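Local atomic coordinates of genome polyprotein (Rhinovirus C, PDB entry 6KU8), a protein that probably cleaves the viral polyprotein as the 3C cysteine protease of the virus, here bound to the inhibitor rupintrivir. Residues A[31-36]-A[88-93]; A[58-63]-A[79-84]; A[120-125]-A[139-144]. One frame throughout, in Å; residues are numbered along the deposited sequence.

Interaction 1 of 3, residues A[31-36]-A[88-93]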
loop_
_atom_site.group_PDB
_atom_site.type_symbol
_atom_site.label_atom_id
_atom_site.label_comp_id
_atom_site.label_asym_id
_atom_site.label_seq_id
_atom_site.Cartn_x
_atom_site.Cartn_y
_atom_site.Cartn_z
ATOM N N LEU A 31 0.252 -2.365 5.346
ATOM C CA LEU A 31 1.275 -3.342 4.977
ATOM C C LEU A 31 2.522 -3.102 5.825
ATOM O O LEU A 31 3.219 -2.100 5.646
ATOM C CB LEU A 31 1.609 -3.246 3.490
ATOM C CG LEU A 31 2.881 -3.994 3.074
ATOM C CD1 LEU A 31 2.690 -5.492 3.249
ATOM C CD2 LEU A 31 3.237 -3.650 1.627
ATOM N N GLY A 32 2.820 -4.028 6.733
ATOM C CA GLY A 32 4.086 -3.964 7.442
ATOM C C GLY A 32 5.241 -4.284 6.509
ATOM O O GLY A 32 5.147 -5.158 5.642
ATOM N N ILE A 33 6.346 -3.557 6.684
ATOM C CA ILE A 33 7.512 -3.670 5.812
ATOM C C ILE A 33 8.679 -4.337 6.534
ATOM O O ILE A 33 9.318 -5.253 6.002
ATOM C CB ILE A 33 7.930 -2.287 5.259
ATOM C CG1 ILE A 33 6.768 -1.567 4.553
ATOM C CG2 ILE A 33 9.147 -2.423 4.332
ATOM C CD1 ILE A 33 6.397 -2.134 3.230
ATOM N N HIS A 34 8.981 -3.879 7.746
ATOM C CA HIS A 34 10.117 -4.356 8.532
ATOM C C HIS A 34 10.052 -3.679 9.884
ATOM O O HIS A 34 9.510 -2.572 10.003
ATOM C CB HIS A 34 11.459 -4.037 7.856
ATOM C CG HIS A 34 11.825 -2.582 7.912
ATOM N ND1 HIS A 34 12.675 -2.061 8.866
ATOM C CD2 HIS A 34 11.436 -1.535 7.144
ATOM C CE1 HIS A 34 12.807 -0.760 8.673
ATOM N NE2 HIS A 34 12.060 -0.415 7.637
ATOM N N ASP A 35 10.612 -4.351 10.896
ATOM C CA ASP A 35 10.684 -3.825 12.260
ATOM C C ASP A 35 9.301 -3.297 12.653
ATOM O O ASP A 35 8.314 -4.042 12.575
ATOM C CB ASP A 35 11.823 -2.832 12.315
ATOM C CG ASP A 35 13.158 -3.487 12.038
ATOM O OD1 ASP A 35 13.666 -4.151 12.961
ATOM O OD2 ASP A 35 13.678 -3.368 10.902
ATOM N N ASN A 36 9.178 -2.049 13.091
ATOM C CA ASN A 36 7.890 -1.472 13.455
ATOM C C ASN A 36 7.391 -0.490 12.404
ATOM O O ASN A 36 6.598 0.397 12.722
ATOM C CB ASN A 36 7.997 -0.789 14.820
ATOM C CG ASN A 36 9.025 0.329 14.826
ATOM O OD1 ASN A 36 10.037 0.264 14.128
ATOM N ND2 ASN A 36 8.754 1.383 15.594
ATOM N N ASP A 88 10.555 -8.927 7.557
ATOM C CA ASP A 88 11.236 -7.980 6.682
ATOM C C ASP A 88 11.037 -8.397 5.233
ATOM O O ASP A 88 11.672 -9.339 4.764
ATOM C CB ASP A 88 12.723 -7.911 7.019
ATOM C CG ASP A 88 13.446 -6.857 6.210
ATOM O OD1 ASP A 88 12.812 -6.212 5.343
ATOM O OD2 ASP A 88 14.661 -6.677 6.431
ATOM N N ILE A 89 10.187 -7.679 4.499
ATOM C CA ILE A 89 9.894 -8.043 3.113
ATOM C C ILE A 89 10.637 -7.156 2.116
ATOM O O ILE A 89 10.354 -7.206 0.912
ATOM C CB ILE A 89 8.381 -8.015 2.866
ATOM C CG1 ILE A 89 7.841 -6.627 3.253
ATOM C CG2 ILE A 89 7.730 -9.113 3.683
ATOM C CD1 ILE A 89 6.554 -6.198 2.561
ATOM N N ARG A 90 11.612 -6.373 2.582
ATOM C CA ARG A 90 12.265 -5.391 1.715
ATOM C C ARG A 90 12.953 -6.036 0.515
ATOM O O ARG A 90 13.064 -5.411 -0.543
ATOM C CB ARG A 90 13.270 -4.571 2.524
ATOM C CG ARG A 90 12.629 -3.454 3.343
ATOM C CD ARG A 90 13.659 -2.747 4.227
ATOM N NE ARG A 90 14.150 -3.618 5.299
ATOM C CZ ARG A 90 14.881 -3.190 6.322
ATOM N NH1 ARG A 90 15.197 -1.902 6.412
ATOM N NH2 ARG A 90 15.289 -4.037 7.254
ATOM N N ARG A 91 13.414 -7.281 0.649
ATOM C CA ARG A 91 14.137 -7.917 -0.451
ATOM C C ARG A 91 13.233 -8.224 -1.650
ATOM O O ARG A 91 13.744 -8.501 -2.746
ATOM C CB ARG A 91 14.822 -9.194 0.059
ATOM C CG ARG A 91 14.165 -10.482 -0.389
ATOM C CD ARG A 91 14.680 -11.712 0.385
ATOM N NE ARG A 91 13.853 -11.996 1.555
ATOM C CZ ARG A 91 14.110 -12.944 2.450
ATOM N NH1 ARG A 91 15.183 -13.713 2.316
ATOM N NH2 ARG A 91 13.299 -13.118 3.486
ATOM N N PHE A 92 11.911 -8.192 -1.468
ATOM C CA PHE A 92 10.955 -8.409 -2.552
ATOM C C PHE A 92 10.445 -7.109 -3.148
ATOM O O PHE A 92 9.702 -7.142 -4.136
ATOM C CB PHE A 92 9.760 -9.238 -2.057
ATOM C CG PHE A 92 10.148 -10.458 -1.277
ATOM C CD1 PHE A 92 10.882 -11.472 -1.868
ATOM C CD2 PHE A 92 9.764 -10.596 0.050
ATOM C CE1 PHE A 92 11.231 -12.604 -1.148
ATOM C CE2 PHE A 92 10.103 -11.716 0.774
ATOM C CZ PHE A 92 10.837 -12.726 0.180
ATOM N N ILE A 93 10.823 -5.963 -2.581
ATOM C CA ILE A 93 10.396 -4.667 -3.044
ATOM C C ILE A 93 11.357 -4.199 -4.133
ATOM O O ILE A 93 12.582 -4.183 -3.881
ATOM C CB ILE A 93 10.323 -3.651 -1.892
ATOM C CG1 ILE A 93 9.304 -4.130 -0.844
ATOM C CG2 ILE A 93 9.973 -2.260 -2.391
ATOM C CD1 ILE A 93 9.053 -3.133 0.288
HETATM O O HOH W 1 16.323 -4.642 10.450
#
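Arg90 lays its guanidinium flat on the ring of His34, and its side chain can be followed through the contact. Beyond CB, CG, anti to the carbonyl carbon (chi1 -80°), packs on Ile33 CG2 at 3.8 Å. CD passes by His34 CD2, and the bend at chi3 brings NE and CZ above His34 CG. NH1 ends over the middle of the ring, 3.5 Å from His34 CE1, with the two planes 6° apart; its hydrogen bond to Phe182 O ties it to the C-terminal tail.

Asp88 fixes the rotation of the guanidinium, which it grips side-on: NE donates to OD1, and NH2 to OD2 at 2.8 Å. OD1 also takes the backbone N-H of Arg90 on its other face, making an Asx turn. His34 is steadied in its own plane, ND1 donating to the anti lone pair of Asp35 OD2 at 2.6 Å. In the backbone, Ile89 N donates to Ile33 O at 3.0 Å, while Ile89 CD1 meets Leu31 CD1 tip to tip, branched aliphatics suiting this buried side. Arg90 is thus bonded to Asp88, with Asp35 nearby as an opposite charge; the aspartates probably offset the cation brought flat onto His34.

Interaction 2 of 3, residues A[58-63]-A[79-84]; sequences RVLKQC and WLDQNE
Val59 and Leu80 face each other as a non-hydrogen-bonded pair where two antiparallel strands of the N-terminal beta-barrel meet at a classic beta bulge. Leu60 and Lys61 both lie opposite Trp79, so the register slips by one residue and the chain turns a corner.

The backbone bonds reveal the bulge. Trp79 O receives Leu60 N at 2.7 Å and, weakly, Lys61 N at 3.4 Å, whereas Trp79 N returns a nearly straight bond to Lys61 O at 2.8 Å. Beyond the bulge Asp81 N donates to Arg58 O.

Apolar contacts occupy both faces. Val59 CG2 touches Leu80 CD2 at 4.1 Å on the face turned to Val50 and Ile52, a fitting place for branched aliphatic residues. On the other face Trp79 and Lys61 run side by side: CB and CG of the lysine lie along CD1 of the indole, while its extended chain carries the amine away from the indole. Leu60 drapes CD2 over Asp81 CB and across one face of the Arg58 guanidinium, giving an exposed leucine some cover.

The one salt bridge, from Arg58 to Asp81 OD2, lies at the exposed end and is long; both N-H bonds are weak, and the two planes stand 81° apart. Water 3 also gives a hydrogen to OD2, and water 2 links Arg58 N to Asp81 O. Sulfur supplies the last interaction: with CG of Trp79 anti to its carbonyl carbon (chi1 -59°), the indole presents its edge to Cys63, whose SG sits 3.9 Å from Trp79 NE1.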
loop_
_atom_site.group_PDB
_atom_site.type_symbol
_atom_site.label_atom_id
_atom_site.label_comp_id
_atom_site.label_asym_id
_atom_site.label_seq_id
_atom_site.Cartn_x
_atom_site.Cartn_y
_atom_site.Cartn_z
ATOM N N ARG A 58 -0.134 3.735 19.151
ATOM C CA ARG A 58 0.540 5.024 19.074
ATOM C C ARG A 58 1.542 5.042 17.929
ATOM O O ARG A 58 2.339 4.107 17.772
ATOM C CB ARG A 58 1.249 5.342 20.392
ATOM C CG ARG A 58 2.137 6.575 20.298
ATOM C CD ARG A 58 2.380 7.212 21.659
ATOM N NE ARG A 58 3.357 6.481 22.452
ATOM C CZ ARG A 58 4.494 7.009 22.887
ATOM N NH1 ARG A 58 4.778 8.276 22.613
ATOM N NH2 ARG A 58 5.335 6.280 23.609
ATOM N N VAL A 59 1.500 6.110 17.132
ATOM C CA VAL A 59 2.450 6.330 16.041
ATOM C C VAL A 59 3.633 7.123 16.589
ATOM O O VAL A 59 3.486 8.285 16.967
ATOM C CB VAL A 59 1.806 7.068 14.863
ATOM C CG1 VAL A 59 2.869 7.430 13.807
ATOM C CG2 VAL A 59 0.708 6.216 14.235
ATOM N N LEU A 60 4.817 6.505 16.603
ATOM C CA LEU A 60 6.003 7.199 17.097
ATOM C C LEU A 60 6.469 8.261 16.109
ATOM O O LEU A 60 6.898 9.348 16.512
ATOM C CB LEU A 60 7.123 6.200 17.367
ATOM C CG LEU A 60 6.865 5.142 18.443
ATOM C CD1 LEU A 60 7.970 4.095 18.415
ATOM C CD2 LEU A 60 6.730 5.775 19.825
ATOM N N LYS A 61 6.382 7.968 14.815
ATOM C CA LYS A 61 6.790 8.892 13.770
ATOM C C LYS A 61 6.021 8.547 12.503
ATOM O O LYS A 61 5.753 7.373 12.229
ATOM C CB LYS A 61 8.300 8.824 13.509
ATOM C CG LYS A 61 8.786 9.679 12.333
ATOM C CD LYS A 61 10.315 9.627 12.196
ATOM C CE LYS A 61 10.834 10.687 11.222
ATOM N NZ LYS A 61 12.307 10.928 11.381
ATOM N N GLN A 62 5.656 9.588 11.751
ATOM C CA GLN A 62 4.938 9.466 10.486
ATOM C C GLN A 62 5.749 10.184 9.413
ATOM O O GLN A 62 6.208 11.309 9.638
ATOM C CB GLN A 62 3.524 10.056 10.630
ATOM C CG GLN A 62 2.713 10.178 9.340
ATOM C CD GLN A 62 1.248 10.546 9.593
ATOM O OE1 GLN A 62 0.780 10.542 10.734
ATOM N NE2 GLN A 62 0.518 10.858 8.523
ATOM N N CYS A 63 5.985 9.525 8.273
ATOM C CA CYS A 63 6.716 10.137 7.159
ATOM C C CYS A 63 5.849 10.096 5.908
ATOM O O CYS A 63 5.589 9.019 5.362
ATOM C CB CYS A 63 8.050 9.439 6.890
ATOM S SG CYS A 63 9.085 9.198 8.337
ATOM N N TRP A 79 5.820 4.563 11.846
ATOM C CA TRP A 79 6.663 3.840 12.794
ATOM C C TRP A 79 5.834 3.696 14.063
ATOM O O TRP A 79 5.491 4.693 14.708
ATOM C CB TRP A 79 7.983 4.563 13.054
ATOM C CG TRP A 79 8.820 4.790 11.817
ATOM C CD1 TRP A 79 8.682 5.801 10.909
ATOM C CD2 TRP A 79 9.944 4.010 11.380
ATOM N NE1 TRP A 79 9.634 5.689 9.926
ATOM C CE2 TRP A 79 10.423 4.600 10.194
ATOM C CE3 TRP A 79 10.585 2.873 11.876
ATOM C CZ2 TRP A 79 11.522 4.094 9.499
ATOM C CZ3 TRP A 79 11.675 2.363 11.180
ATOM C CH2 TRP A 79 12.133 2.975 10.004
ATOM N N LEU A 80 5.498 2.457 14.400
ATOM C CA LEU A 80 4.477 2.135 15.385
ATOM C C LEU A 80 5.084 1.752 16.726
ATOM O O LEU A 80 6.143 1.128 16.795
ATOM C CB LEU A 80 3.608 0.985 14.874
ATOM C CG LEU A 80 2.973 1.286 13.518
ATOM C CD1 LEU A 80 2.354 0.022 12.916
ATOM C CD2 LEU A 80 1.916 2.348 13.699
ATOM N N ASP A 81 4.380 2.115 17.797
ATOM C CA ASP A 81 4.823 1.801 19.156
ATOM C C ASP A 81 4.289 0.425 19.543
ATOM O O ASP A 81 3.289 0.281 20.244
ATOM C CB ASP A 81 4.369 2.882 20.128
ATOM C CG ASP A 81 5.003 2.727 21.503
ATOM O OD1 ASP A 81 6.043 2.040 21.611
ATOM O OD2 ASP A 81 4.462 3.288 22.468
ATOM N N GLN A 82 4.982 -0.605 19.064
ATOM C CA GLN A 82 4.585 -1.995 19.254
ATOM C C GLN A 82 5.837 -2.821 19.496
ATOM O O GLN A 82 6.941 -2.435 19.096
ATOM C CB GLN A 82 3.833 -2.557 18.027
ATOM C CG GLN A 82 4.769 -2.828 16.844
ATOM C CD GLN A 82 4.062 -3.147 15.529
ATOM O OE1 GLN A 82 2.877 -2.853 15.350
ATOM N NE2 GLN A 82 4.810 -3.738 14.590
ATOM N N ASN A 83 5.652 -3.969 20.159
ATOM C CA ASN A 83 6.736 -4.924 20.363
ATOM C C ASN A 83 6.958 -5.796 19.140
ATOM O O ASN A 83 8.090 -6.197 18.864
ATOM C CB ASN A 83 6.439 -5.820 21.575
ATOM C CG ASN A 83 7.581 -6.773 21.894
ATOM O OD1 ASN A 83 8.713 -6.351 22.105
ATOM N ND2 ASN A 83 7.282 -8.060 21.951
ATOM N N GLU A 84 5.894 -6.096 18.400
ATOM C CA GLU A 84 6.019 -6.976 17.250
ATOM C C GLU A 84 6.936 -6.378 16.190
ATOM O O GLU A 84 6.958 -5.164 15.967
ATOM C CB GLU A 84 4.647 -7.261 16.635
ATOM C CG GLU A 84 4.765 -8.083 15.358
ATOM C CD GLU A 84 3.471 -8.180 14.589
ATOM O OE1 GLU A 84 3.483 -8.826 13.512
ATOM O OE2 GLU A 84 2.452 -7.608 15.052
HETATM O O HOH W 2 0.879 1.656 20.932
HETATM O O HOH W 3 4.786 3.196 24.909
#

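Interaction 3 of 3, residues A[120-125]-A[139-144]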
loop_
_atom_site.group_PDB
_atom_site.type_symbol
_atom_site.label_atom_id
_atom_site.label_comp_id
_atom_site.label_asym_id
_atom_site.label_seq_id
_atom_site.Cartn_x
_atom_site.Cartn_y
_atom_site.Cartn_z
ATOM N N GLY A 120 -3.493 -8.239 -13.592
ATOM C CA GLY A 120 -2.805 -8.339 -14.860
ATOM C C GLY A 120 -1.508 -7.561 -14.898
ATOM O O GLY A 120 -0.752 -7.540 -13.920
ATOM N N THR A 121 -1.243 -6.913 -16.024
ATOM C CA THR A 121 0.004 -6.184 -16.211
ATOM C C THR A 121 -0.055 -4.841 -15.497
ATOM O O THR A 121 -1.081 -4.150 -15.512
ATOM C CB THR A 121 0.287 -5.973 -17.701
ATOM O OG1 THR A 121 0.459 -7.243 -18.325
ATOM C CG2 THR A 121 1.551 -5.142 -17.915
ATOM N N VAL A 122 1.051 -4.490 -14.852
ATOM C CA VAL A 122 1.190 -3.246 -14.120
ATOM C C VAL A 122 2.294 -2.453 -14.809
ATOM O O VAL A 122 3.410 -2.961 -14.975
ATOM C CB VAL A 122 1.516 -3.511 -12.639
ATOM C CG1 VAL A 122 1.904 -2.231 -11.922
ATOM C CG2 VAL A 122 0.361 -4.260 -11.936
ATOM N N ILE A 123 1.993 -1.220 -15.202
ATOM C CA ILE A 123 2.944 -0.420 -15.974
ATOM C C ILE A 123 3.238 0.900 -15.275
ATOM O O ILE A 123 2.315 1.551 -14.759
ATOM C CB ILE A 123 2.431 -0.151 -17.402
ATOM C CG1 ILE A 123 1.258 0.832 -17.356
ATOM C CG2 ILE A 123 2.058 -1.454 -18.099
ATOM C CD1 ILE A 123 0.690 1.223 -18.712
ATOM N N PRO A 124 4.492 1.354 -15.261
ATOM C CA PRO A 124 4.769 2.694 -14.739
ATOM C C PRO A 124 3.988 3.715 -15.544
ATOM O O PRO A 124 3.942 3.660 -16.773
ATOM C CB PRO A 124 6.285 2.851 -14.922
ATOM C CG PRO A 124 6.799 1.433 -14.875
ATOM C CD PRO A 124 5.730 0.644 -15.627
ATOM N N TYR A 125 3.340 4.629 -14.839
ATOM C CA TYR A 125 2.418 5.537 -15.493
ATOM C C TYR A 125 2.676 7.001 -15.181
ATOM O O TYR A 125 2.131 7.865 -15.874
ATOM C CB TYR A 125 0.972 5.166 -15.124
ATOM C CG TYR A 125 -0.075 5.824 -16.007
ATOM C CD1 TYR A 125 -0.268 5.411 -17.321
ATOM C CD2 TYR A 125 -0.876 6.845 -15.514
ATOM C CE1 TYR A 125 -1.239 6.016 -18.131
ATOM C CE2 TYR A 125 -1.838 7.454 -16.305
ATOM C CZ TYR A 125 -2.013 7.040 -17.611
ATOM O OH TYR A 125 -2.977 7.656 -18.378
ATOM N N LEU A 139 1.871 3.320 -10.618
ATOM C CA LEU A 139 1.761 2.201 -11.545
ATOM C C LEU A 139 0.274 2.001 -11.851
ATOM O O LEU A 139 -0.567 2.157 -10.961
ATOM C CB LEU A 139 2.372 0.927 -10.944
ATOM C CG LEU A 139 3.764 1.038 -10.303
ATOM C CD1 LEU A 139 4.228 -0.295 -9.693
ATOM C CD2 LEU A 139 4.754 1.564 -11.328
ATOM N N LYS A 140 -0.060 1.701 -13.112
ATOM C CA LYS A 140 -1.460 1.587 -13.513
ATOM C C LYS A 140 -1.777 0.165 -13.956
ATOM O O LYS A 140 -0.941 -0.511 -14.564
ATOM C CB LYS A 140 -1.809 2.571 -14.642
ATOM C CG LYS A 140 -3.326 2.652 -14.948
ATOM C CD LYS A 140 -3.698 2.266 -16.371
ATOM C CE LYS A 140 -2.722 1.319 -17.008
ATOM N NZ LYS A 140 -2.933 1.198 -18.485
ATOM N N TYR A 141 -2.995 -0.295 -13.630
ATOM C CA TYR A 141 -3.445 -1.610 -14.061
ATOM C C TYR A 141 -4.863 -1.498 -14.607
ATOM O O TYR A 141 -5.686 -0.737 -14.080
ATOM C CB TYR A 141 -3.369 -2.665 -12.919
ATOM C CG TYR A 141 -3.353 -2.062 -11.519
ATOM C CD1 TYR A 141 -4.481 -2.083 -10.710
ATOM C CD2 TYR A 141 -2.205 -1.469 -11.018
ATOM C CE1 TYR A 141 -4.460 -1.514 -9.431
ATOM C CE2 TYR A 141 -2.178 -0.894 -9.762
ATOM C CZ TYR A 141 -3.304 -0.919 -8.974
ATOM O OH TYR A 141 -3.264 -0.357 -7.722
ATOM N N ASN A 142 -5.135 -2.243 -15.681
ATOM C CA ASN A 142 -6.455 -2.243 -16.322
ATOM C C ASN A 142 -7.370 -3.211 -15.576
ATOM O O ASN A 142 -7.658 -4.319 -16.025
ATOM C CB ASN A 142 -6.339 -2.611 -17.798
ATOM C CG ASN A 142 -5.485 -1.619 -18.581
ATOM O OD1 ASN A 142 -5.574 -0.407 -18.373
ATOM N ND2 ASN A 142 -4.649 -2.128 -19.478
ATOM N N TYR A 143 -7.812 -2.777 -14.395
ATOM C CA TYR A 143 -8.737 -3.540 -13.582
ATOM C C TYR A 143 -9.658 -2.561 -12.865
ATOM O O TYR A 143 -9.182 -1.531 -12.371
ATOM C CB TYR A 143 -7.998 -4.422 -12.567
ATOM C CG TYR A 143 -8.923 -5.276 -11.744
ATOM C CD1 TYR A 143 -9.267 -6.566 -12.147
ATOM C CD2 TYR A 143 -9.480 -4.783 -10.580
ATOM C CE1 TYR A 143 -10.133 -7.344 -11.387
ATOM C CE2 TYR A 143 -10.355 -5.538 -9.823
ATOM C CZ TYR A 143 -10.678 -6.818 -10.224
ATOM O OH TYR A 143 -11.542 -7.557 -9.441
ATOM N N PRO A 144 -10.993 -2.847 -12.792
ATOM C CA PRO A 144 -11.929 -1.879 -12.170
ATOM C C PRO A 144 -11.950 -1.977 -10.650
ATOM O O PRO A 144 -12.903 -2.450 -10.015
ATOM C CB PRO A 144 -13.270 -2.257 -12.817
ATOM C CG PRO A 144 -13.137 -3.734 -13.119
ATOM C CD PRO A 144 -11.694 -3.928 -13.512
HETATM O O HOH W 4 -3.573 -4.644 -16.187
#
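Val122 and Leu139 press together on the inner face of two antiparallel strands, their side chains crossing at about a right angle. CG1 of the valine comes within 3.3 Å of Leu139 CB, closer than carbon atoms usually pack. Its other methyl, CG2, lies alongside Tyr141 and approaches ring atom CD2 at 3.9 Å. Leu139 CD2 lies 3.6 Å from Pro124 CA, its paired residue on the other strand, so this one leucine fills the space beside both Val122 and Pro124. Compact apolar groups fit here, since Ile154 and Val161 close over the same face. The hydroxyl of Tyr141, on a buried residue, is satisfied by a hydrogen bond to His164.

Ile123 and Lys140 form the hydrogen-bonded pair between these packed residues, with Lys140 N donating to Ile123 O at 2.9 Å and Ile123 N returning a bond to Lys140 O. Their side chains project together to the opposite, looser face. There the lysine, bent at chi2 (-120°) and chi3, folds its CE along Ile123 CD1 at 3.8 Å and turns NZ to Asn142 OD1. Lys140 CB packs on Tyr125 CB at 3.8 Å; the lysine's aliphatic stem can cover a neighbour while its amine stays polar. Toward Thr121 the pairing opens: water 4 spans the strands, giving a hydrogen to Thr121 O at 2.6 Å and accepting one from Asn142 N. One apolar and one wetter face is the pattern of a barrel wall, here in the C-terminal beta-barrel of the chymotrypsin-like fold that 3C proteases share.

Overall arrangement
Interaction 1 is buried, interaction 3 partly so, and interaction 2 lies at the surface. Interaction 1 joins a strand of the N-terminal barrel to the loop leading to the second barrel, interaction 2 lies within the first barrel, and the two touch: Asn36 O lies 2.9 Å from Leu80 N, a probable hydrogen bond. Interaction 3 is built into the second barrel, its centre about 31 Å from that of interaction 2, across the chain's centre. Chemistry follows place: stacked charge and isoleucines in interaction 1, a bulged strand pair with a weak, watered salt bridge in interaction 2, and in interaction 3 a strand pair packed with aliphatic groups at one end and water-bridged at the other.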